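Local coordinates for protein metallo-beta-lactamase 1 (Acinetobacter baumannii, PDB 5MMD) that probably catalyses the zinc-dependent hydrolysis of beta-lactam antibiotics to substituted beta-amino acids, and so is linked to antibiotic resistance, at residues V10-I13 against V17-H20; G30-N35 against T50-S55; A175-W180 against K219-A224. All coordinates share one frame; numbering follows the deposited sequence.

Interaction 1 (V10-I13 against V17-H20); sequences VEEI and VFLH
V10-I13 and V17-H20 are the facing arms of a tight antiparallel beta hairpin at the edge of the N-terminal sheet of the metallo-beta-lactamase fold. E11 and L19 form the hydrogen-bonded pair: E11 N donates to L19 O at 2.9 Å, lying in the plane of that carbonyl, and L19 N returns a bond to E11 O at 2.7 Å. A third rung, I13 N to V17 O at 2.9 Å, is nearly straight (167° at the hydrogen). V10 with H20 and E12 with F18 are the non-hydrogen-bonded pairs, where the side chains of one face meet. There V10 CG1 rests against F18 CB at 4.0 Å, while the extended E12 chain lies at a slant to the F18 ring, E12 CG coming within 3.8 Å of F18 CE2; the E12 carboxylate stands almost perpendicular to that ring. The other face carries E11 and L19 side by side. I13 reaches two neighbours from one branch point: chi1 of 68° sets CG1 between the backbone N and the carbonyl carbon, 3.8 Å from V17 CG1, and leaves CG2 directed at L19 CB, 3.9 Å away. Beyond the hairpin, F18 meets W63 of helix 54-66 edge-to-face, and L19 packs on V198 of the second sheet. Such a hairpin, one face to helices and the other toward the partner sheet, is characteristic of the alpha-beta/beta-alpha sandwich.

Interaction 2 (G30-N35 against T50-S55); sequences GLVSSN and TPWSES
W52 reaches V32 and S34 with the benzene half of its indole, and this one side chain makes almost the whole contact between G30-N35 and T50-S55. Its chi1 of -143° is well off a staggered value, a twist that swings the six-membered ring toward the strand. V32 CG1 comes up in the plane of the indole at its edge, 3.8 Å from W52 CH2. The backbone adds to the seat, with V32 O 3.6 Å from W52 CZ3. One alternation further on, S34 CB lies 3.6 Å from W52 CE3, and with chi1 at 163° its hydroxyl is carried past the ring to K83 NZ, to which it is hydrogen-bonded. A water sits between S34 OG and T50 O, but its spacing to OG is too short for the bridge to be more than doubtful. The strand leads away from the hairpin turn that, in class B1 metallo-beta-lactamases, serves as a mobile flap over the active-site groove; W52 also touches D82, a ligand of the second zinc, while V32 and S34 pack on H201, another. In the loop that carries W52, T50 OG1 donates to P51 O at 2.8 Å, tilted 22° from the carbonyl plane, and is also hydrogen-bonded to G86 N. S53 then N-caps helix 54-66, its OG accepting from D56 N.

Interaction 3 (A175-W180 against K219-A224); sequences AKIDQW and KASNKA
I177 and D178 lie on a short helical turn, lacking regular backbone bonds, that leads into helix 180-190 and runs up against the last turns of helix 208-223, where the CA atoms of D178 and S221 are 5.4 Å apart. The apolar part of the contact rests on a single methyl. I177 CG2, anti to its own N because chi1 is -69° for CG1, presses onto the helix backbone, 3.5 Å from S221 N, and stands 4.0 Å from A220 CB. The small side chains of A220 and S221 permit so close an approach. Beside this patch the hydroxyl of S221 reaches across and donates to D178 OD1 at 3.1 Å. It meets the carboxylate on the anti side, 24° out of its plane, and the chi1 of -173° that puts OG anti to the backbone N is what turns it toward D178. L169 packs against both I177 and A220, completing the apolar patch, and W180, stacked on F160, touches T213 and A217 farther back along the same helix. The result is a surface junction in the C-terminal half of the metallo-beta-lactamase fold, where the C-terminal helix packs beside the loop leading into helix 180-190.

Overall arrangement
Interactions 1 and 2 form one continuous region, since strands 17-26 and 32-41 are neighbours in the larger sheet: L19 CD1 packs on N35 CB at 3.7 Å, and H20 ND1 lies 3.8 Å from P51 CG. Interaction 2 is the one nearest the metal, the S34 side chain being about 5 Å from a zinc ion, whereas the H20 side chain of interaction 1 is about 11 Å from one. Interaction 3 stands apart, on the opposite side of the chain's centre from interaction 1, with nearest atoms about 14 Å from those of interaction 2. Its I177 side chain still comes within about 8 Å of that of H140, a ligand of the first zinc.

Interaction 1 (V10-I13 against V17-H20)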
loop_
_atom_site.group_PDB
_atom_site.type_symbol
_atom_site.label_atom_id
_atom_site.label_comp_id
_atom_site.label_asym_id
_atom_site.label_seq_id
_atom_site.Cartn_x
_atom_site.Cartn_y
_atom_site.Cartn_z
ATOM N N VAL A 10 -4.551 4.617 14.296
ATOM C CA VAL A 10 -3.256 5.153 13.923
ATOM C C VAL A 10 -2.230 4.852 15.003
ATOM O O VAL A 10 -2.433 5.168 16.188
ATOM C CB VAL A 10 -3.311 6.673 13.672
ATOM C CG1 VAL A 10 -1.909 7.213 13.320
ATOM C CG2 VAL A 10 -4.267 6.991 12.566
ATOM N N GLU A 11 -1.129 4.244 14.580
ATOM C CA GLU A 11 -0.099 3.724 15.470
ATOM C C GLU A 11 1.307 4.109 15.005
ATOM O O GLU A 11 1.644 3.906 13.843
ATOM C CB GLU A 11 -0.242 2.205 15.525
ATOM C CG GLU A 11 0.933 1.414 16.008
ATOM C CD GLU A 11 0.629 -0.098 15.966
ATOM O OE1 GLU A 11 1.377 -0.860 16.618
ATOM O OE2 GLU A 11 -0.357 -0.495 15.258
ATOM N N GLU A 12 2.142 4.636 15.906
ATOM C CA GLU A 12 3.521 4.948 15.519
ATOM C C GLU A 12 4.379 3.694 15.414
ATOM O O GLU A 12 4.429 2.918 16.367
ATOM C CB GLU A 12 4.156 5.918 16.512
ATOM C CG GLU A 12 5.437 6.532 16.010
ATOM C CD GLU A 12 6.202 7.276 17.097
ATOM O OE1 GLU A 12 7.330 6.855 17.426
ATOM O OE2 GLU A 12 5.678 8.286 17.623
ATOM N N ILE A 13 5.102 3.501 14.311
ATOM C CA ILE A 13 5.987 2.330 14.183
ATOM C C ILE A 13 7.473 2.679 14.077
ATOM O O ILE A 13 8.318 1.803 14.249
ATOM C CB ILE A 13 5.592 1.410 12.976
ATOM C CG1 ILE A 13 5.840 2.076 11.611
ATOM C CG2 ILE A 13 4.141 0.946 13.103
ATOM C CD1 ILE A 13 5.425 1.200 10.438
ATOM N N VAL A 17 6.807 7.793 11.286
ATOM C CA VAL A 17 6.171 6.827 10.428
ATOM C C VAL A 17 5.056 6.194 11.215
ATOM O O VAL A 17 5.295 5.620 12.274
ATOM C CB VAL A 17 7.134 5.762 9.935
ATOM C CG1 VAL A 17 6.401 4.816 9.015
ATOM C CG2 VAL A 17 8.315 6.392 9.260
ATOM N N PHE A 18 3.849 6.332 10.686
ATOM C CA PHE A 18 2.628 5.876 11.348
ATOM C C PHE A 18 1.879 4.855 10.521
ATOM O O PHE A 18 1.656 5.080 9.337
ATOM C CB PHE A 18 1.714 7.062 11.614
ATOM C CG PHE A 18 2.355 8.118 12.457
ATOM C CD1 PHE A 18 3.052 9.163 11.849
ATOM C CD2 PHE A 18 2.306 8.045 13.843
ATOM C CE1 PHE A 18 3.668 10.153 12.626
ATOM C CE2 PHE A 18 2.916 9.046 14.644
ATOM C CZ PHE A 18 3.601 10.091 14.032
ATOM N N LEU A 19 1.500 3.733 11.131
ATOM C CA LEU A 19 0.648 2.747 10.465
ATOM C C LEU A 19 -0.813 3.112 10.690
ATOM O O LEU A 19 -1.240 3.316 11.836
ATOM C CB LEU A 19 0.936 1.361 11.007
ATOM C CG LEU A 19 0.039 0.193 10.606
ATOM C CD1 LEU A 19 0.454 -0.360 9.304
ATOM C CD2 LEU A 19 0.118 -0.886 11.652
ATOM N N HIS A 20 -1.598 3.191 9.618
ATOM C CA HIS A 20 -3.022 3.420 9.787
ATOM C C HIS A 20 -3.772 2.132 9.372
ATOM O O HIS A 20 -3.366 1.413 8.447
ATOM C CB HIS A 20 -3.489 4.668 9.024
ATOM C CG HIS A 20 -3.391 4.584 7.525
ATOM N ND1 HIS A 20 -4.386 4.030 6.740
ATOM C CD2 HIS A 20 -2.461 5.065 6.665
ATOM C CE1 HIS A 20 -4.034 4.094 5.472
ATOM N NE2 HIS A 20 -2.885 4.765 5.393
#

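Interaction 2 (G30-N35 against T50-S55)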
loop_
_atom_site.group_PDB
_atom_site.type_symbol
_atom_site.label_atom_id
_atom_site.label_comp_id
_atom_site.label_asym_id
_atom_site.label_seq_id
_atom_site.Cartn_x
_atom_site.Cartn_y
_atom_site.Cartn_z
ATOM N N GLY A 30 -15.431 -12.020 5.687
ATOM C CA GLY A 30 -15.811 -11.422 6.963
ATOM C C GLY A 30 -15.254 -10.008 7.192
ATOM O O GLY A 30 -15.126 -9.194 6.269
ATOM N N LEU A 31 -14.969 -9.707 8.449
ATOM C CA LEU A 31 -14.422 -8.418 8.845
ATOM C C LEU A 31 -12.932 -8.462 8.568
ATOM O O LEU A 31 -12.249 -9.322 9.095
ATOM C CB LEU A 31 -14.715 -8.138 10.328
ATOM C CG LEU A 31 -14.316 -6.752 10.844
ATOM C CD1 LEU A 31 -14.950 -5.610 10.046
ATOM C CD2 LEU A 31 -14.662 -6.621 12.344
ATOM N N VAL A 32 -12.455 -7.551 7.719
ATOM C CA VAL A 32 -11.080 -7.490 7.266
ATOM C C VAL A 32 -10.481 -6.102 7.596
ATOM O O VAL A 32 -11.181 -5.082 7.576
ATOM C CB VAL A 32 -11.013 -7.742 5.728
ATOM C CG1 VAL A 32 -9.591 -7.792 5.230
ATOM C CG2 VAL A 32 -11.769 -8.987 5.375
ATOM N N SER A 33 -9.196 -6.037 7.938
ATOM C CA SER A 33 -8.560 -4.748 8.130
ATOM C C SER A 33 -7.556 -4.499 6.987
ATOM O O SER A 33 -7.058 -5.430 6.378
ATOM C CB SER A 33 -7.842 -4.677 9.481
ATOM O OG SER A 33 -6.761 -5.595 9.531
ATOM N N SER A 34 -7.203 -3.248 6.790
ATOM C CA SER A 34 -6.246 -2.872 5.741
ATOM C C SER A 34 -5.263 -1.870 6.281
ATOM O O SER A 34 -5.680 -0.985 7.004
ATOM C CB SER A 34 -6.990 -2.297 4.545
ATOM O OG SER A 34 -6.118 -1.561 3.684
ATOM N N ASN A 35 -3.988 -2.000 5.909
ATOM C CA ASN A 35 -2.917 -1.116 6.380
ATOM C C ASN A 35 -2.552 -0.040 5.361
ATOM O O ASN A 35 -2.643 -0.262 4.164
ATOM C CB ASN A 35 -1.631 -1.887 6.673
ATOM C CG ASN A 35 -1.807 -2.948 7.738
ATOM O OD1 ASN A 35 -2.584 -2.799 8.670
ATOM N ND2 ASN A 35 -1.074 -4.040 7.588
ATOM N N THR A 50 -4.901 4.995 0.830
ATOM C CA THR A 50 -5.971 5.558 1.605
ATOM C C THR A 50 -6.563 4.484 2.516
ATOM O O THR A 50 -6.370 3.298 2.309
ATOM C CB THR A 50 -7.114 6.135 0.739
ATOM O OG1 THR A 50 -7.911 5.046 0.220
ATOM C CG2 THR A 50 -6.592 6.984 -0.412
ATOM N N PRO A 51 -7.258 4.920 3.550
ATOM C CA PRO A 51 -8.103 3.995 4.318
ATOM C C PRO A 51 -9.224 3.424 3.428
ATOM O O PRO A 51 -9.435 3.899 2.315
ATOM C CB PRO A 51 -8.643 4.885 5.443
ATOM C CG PRO A 51 -7.532 5.851 5.706
ATOM C CD PRO A 51 -7.031 6.177 4.275
ATOM N N TRP A 52 -9.932 2.424 3.934
ATOM C CA TRP A 52 -10.962 1.711 3.209
ATOM C C TRP A 52 -12.291 2.434 3.114
ATOM O O TRP A 52 -13.271 1.828 2.703
ATOM C CB TRP A 52 -11.225 0.361 3.884
ATOM C CG TRP A 52 -11.522 -0.786 2.991
ATOM C CD1 TRP A 52 -12.174 -0.777 1.792
ATOM C CD2 TRP A 52 -11.182 -2.151 3.249
ATOM N NE1 TRP A 52 -12.269 -2.058 1.289
ATOM C CE2 TRP A 52 -11.650 -2.920 2.158
ATOM C CE3 TRP A 52 -10.530 -2.796 4.305
ATOM C CZ2 TRP A 52 -11.495 -4.316 2.093
ATOM C CZ3 TRP A 52 -10.346 -4.163 4.236
ATOM C CH2 TRP A 52 -10.825 -4.918 3.123
ATOM N N SER A 53 -12.358 3.701 3.496
ATOM C CA SER A 53 -13.623 4.448 3.421
ATOM C C SER A 53 -13.388 5.951 3.374
ATOM O O SER A 53 -12.331 6.447 3.818
ATOM C CB SER A 53 -14.539 4.108 4.606
ATOM O OG SER A 53 -14.097 4.705 5.832
ATOM N N GLU A 54 -14.360 6.661 2.809
ATOM C CA GLU A 54 -14.340 8.121 2.784
ATOM C C GLU A 54 -14.279 8.664 4.207
ATOM O O GLU A 54 -13.462 9.548 4.526
ATOM C CB GLU A 54 -15.572 8.634 2.058
ATOM C CG GLU A 54 -15.689 10.118 1.989
ATOM C CD GLU A 54 -16.831 10.559 1.101
ATOM O OE1 GLU A 54 -16.905 10.118 -0.072
ATOM O OE2 GLU A 54 -17.653 11.351 1.602
ATOM N N SER A 55 -15.147 8.124 5.061
ATOM C CA SER A 55 -15.191 8.545 6.459
ATOM C C SER A 55 -13.807 8.445 7.095
ATOM O O SER A 55 -13.324 9.403 7.703
ATOM C CB SER A 55 -16.177 7.692 7.262
ATOM O OG SER A 55 -16.187 8.106 8.633
HETATM O O HOH W 1 -6.080 0.839 3.719
#

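Interaction 3 (A175-W180 against K219-A224)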
loop_
_atom_site.group_PDB
_atom_site.type_symbol
_atom_site.label_atom_id
_atom_site.label_comp_id
_atom_site.label_asym_id
_atom_site.label_seq_id
_atom_site.Cartn_x
_atom_site.Cartn_y
_atom_site.Cartn_z
ATOM N N ALA A 175 -4.943 -11.986 -9.379
ATOM C CA ALA A 175 -3.503 -12.158 -9.238
ATOM C C ALA A 175 -2.815 -12.619 -10.505
ATOM O O ALA A 175 -3.431 -13.184 -11.408
ATOM C CB ALA A 175 -3.199 -13.154 -8.133
ATOM N N LYS A 176 -1.509 -12.380 -10.531
ATOM C CA LYS A 176 -0.616 -12.934 -11.530
ATOM C C LYS A 176 0.243 -13.968 -10.818
ATOM O O LYS A 176 1.377 -13.674 -10.411
ATOM C CB LYS A 176 0.242 -11.835 -12.163
ATOM C CG LYS A 176 -0.552 -10.647 -12.664
ATOM C CD LYS A 176 -1.579 -11.015 -13.722
ATOM C CE LYS A 176 -0.915 -11.387 -15.027
ATOM N NZ LYS A 176 -1.882 -11.717 -16.092
ATOM N N ILE A 177 -0.305 -15.169 -10.641
ATOM C CA ILE A 177 0.323 -16.163 -9.769
ATOM C C ILE A 177 1.650 -16.591 -10.343
ATOM O O ILE A 177 2.617 -16.790 -9.617
ATOM C CB ILE A 177 -0.551 -17.443 -9.556
ATOM C CG1 ILE A 177 -1.788 -17.129 -8.721
ATOM C CG2 ILE A 177 0.267 -18.515 -8.832
ATOM C CD1 ILE A 177 -1.493 -16.480 -7.394
ATOM N N ASP A 178 1.710 -16.700 -11.658
ATOM C CA ASP A 178 2.917 -17.167 -12.301
ATOM C C ASP A 178 4.025 -16.105 -12.326
ATOM O O ASP A 178 5.209 -16.433 -12.371
ATOM C CB ASP A 178 2.569 -17.639 -13.699
ATOM C CG ASP A 178 1.686 -18.883 -13.687
ATOM O OD1 ASP A 178 1.673 -19.631 -12.668
ATOM O OD2 ASP A 178 0.983 -19.102 -14.688
ATOM N N GLN A 179 3.651 -14.835 -12.257
ATOM C CA GLN A 179 4.643 -13.759 -12.192
ATOM C C GLN A 179 5.104 -13.425 -10.759
ATOM O O GLN A 179 6.193 -12.864 -10.568
ATOM C CB GLN A 179 4.084 -12.503 -12.843
ATOM C CG GLN A 179 3.707 -12.663 -14.343
ATOM C CD GLN A 179 3.108 -11.372 -14.898
ATOM O OE1 GLN A 179 3.179 -10.317 -14.245
ATOM N NE2 GLN A 179 2.491 -11.449 -16.078
ATOM N N TRP A 180 4.285 -13.779 -9.768
ATOM C CA TRP A 180 4.516 -13.363 -8.380
ATOM C C TRP A 180 5.873 -13.820 -7.814
ATOM O O TRP A 180 6.562 -13.046 -7.162
ATOM C CB TRP A 180 3.390 -13.872 -7.483
ATOM C CG TRP A 180 3.167 -13.025 -6.256
ATOM C CD1 TRP A 180 4.103 -12.270 -5.577
ATOM C CD2 TRP A 180 1.935 -12.845 -5.560
ATOM N NE1 TRP A 180 3.524 -11.641 -4.518
ATOM C CE2 TRP A 180 2.194 -11.971 -4.474
ATOM C CE3 TRP A 180 0.639 -13.346 -5.735
ATOM C CZ2 TRP A 180 1.204 -11.606 -3.560
ATOM C CZ3 TRP A 180 -0.344 -12.960 -4.861
ATOM C CH2 TRP A 180 -0.062 -12.102 -3.770
ATOM N N LYS A 219 4.889 -21.690 -4.082
ATOM C CA LYS A 219 4.024 -22.818 -3.735
ATOM C C LYS A 219 2.717 -22.782 -4.543
ATOM O O LYS A 219 2.325 -23.783 -5.111
ATOM C CB LYS A 219 3.728 -22.825 -2.230
ATOM C CG LYS A 219 4.763 -23.647 -1.425
ATOM C CD LYS A 219 4.509 -23.652 0.068
ATOM C CE LYS A 219 5.439 -24.640 0.758
ATOM N N ALA A 220 2.075 -21.622 -4.597
ATOM C CA ALA A 220 0.854 -21.460 -5.375
ATOM C C ALA A 220 1.129 -21.704 -6.858
ATOM O O ALA A 220 0.416 -22.456 -7.510
ATOM C CB ALA A 220 0.261 -20.086 -5.152
ATOM N N SER A 221 2.184 -21.102 -7.394
ATOM C CA SER A 221 2.488 -21.278 -8.810
ATOM C C SER A 221 2.746 -22.737 -9.156
ATOM O O SER A 221 2.213 -23.252 -10.151
ATOM C CB SER A 221 3.698 -20.437 -9.220
ATOM O OG SER A 221 3.881 -20.504 -10.622
ATOM N N ASN A 222 3.549 -23.415 -8.350
ATOM C CA ASN A 222 3.803 -24.836 -8.578
ATOM C C ASN A 222 2.535 -25.669 -8.492
ATOM O O ASN A 222 2.273 -26.467 -9.388
ATOM C CB ASN A 222 4.835 -25.372 -7.592
ATOM C CG ASN A 222 6.209 -24.736 -7.789
ATOM O OD1 ASN A 222 6.641 -24.487 -8.920
ATOM N ND2 ASN A 222 6.900 -24.465 -6.682
ATOM N N LYS A 223 1.749 -25.476 -7.436
ATOM C CA LYS A 223 0.491 -26.216 -7.264
ATOM C C LYS A 223 -0.418 -26.028 -8.468
ATOM O O LYS A 223 -1.082 -26.968 -8.916
ATOM C CB LYS A 223 -0.258 -25.755 -6.012
ATOM C CG LYS A 223 -0.013 -26.566 -4.732
ATOM C CD LYS A 223 1.475 -26.673 -4.367
ATOM N NZ LYS A 223 0.948 -26.391 -1.929
ATOM N N ALA A 224 -0.459 -24.800 -8.979
ATOM C CA ALA A 224 -1.389 -24.461 -10.044
ATOM C C ALA A 224 -1.015 -25.211 -11.317
ATOM O O ALA A 224 0.165 -25.387 -11.602
ATOM C CB ALA A 224 -1.401 -22.982 -10.283
#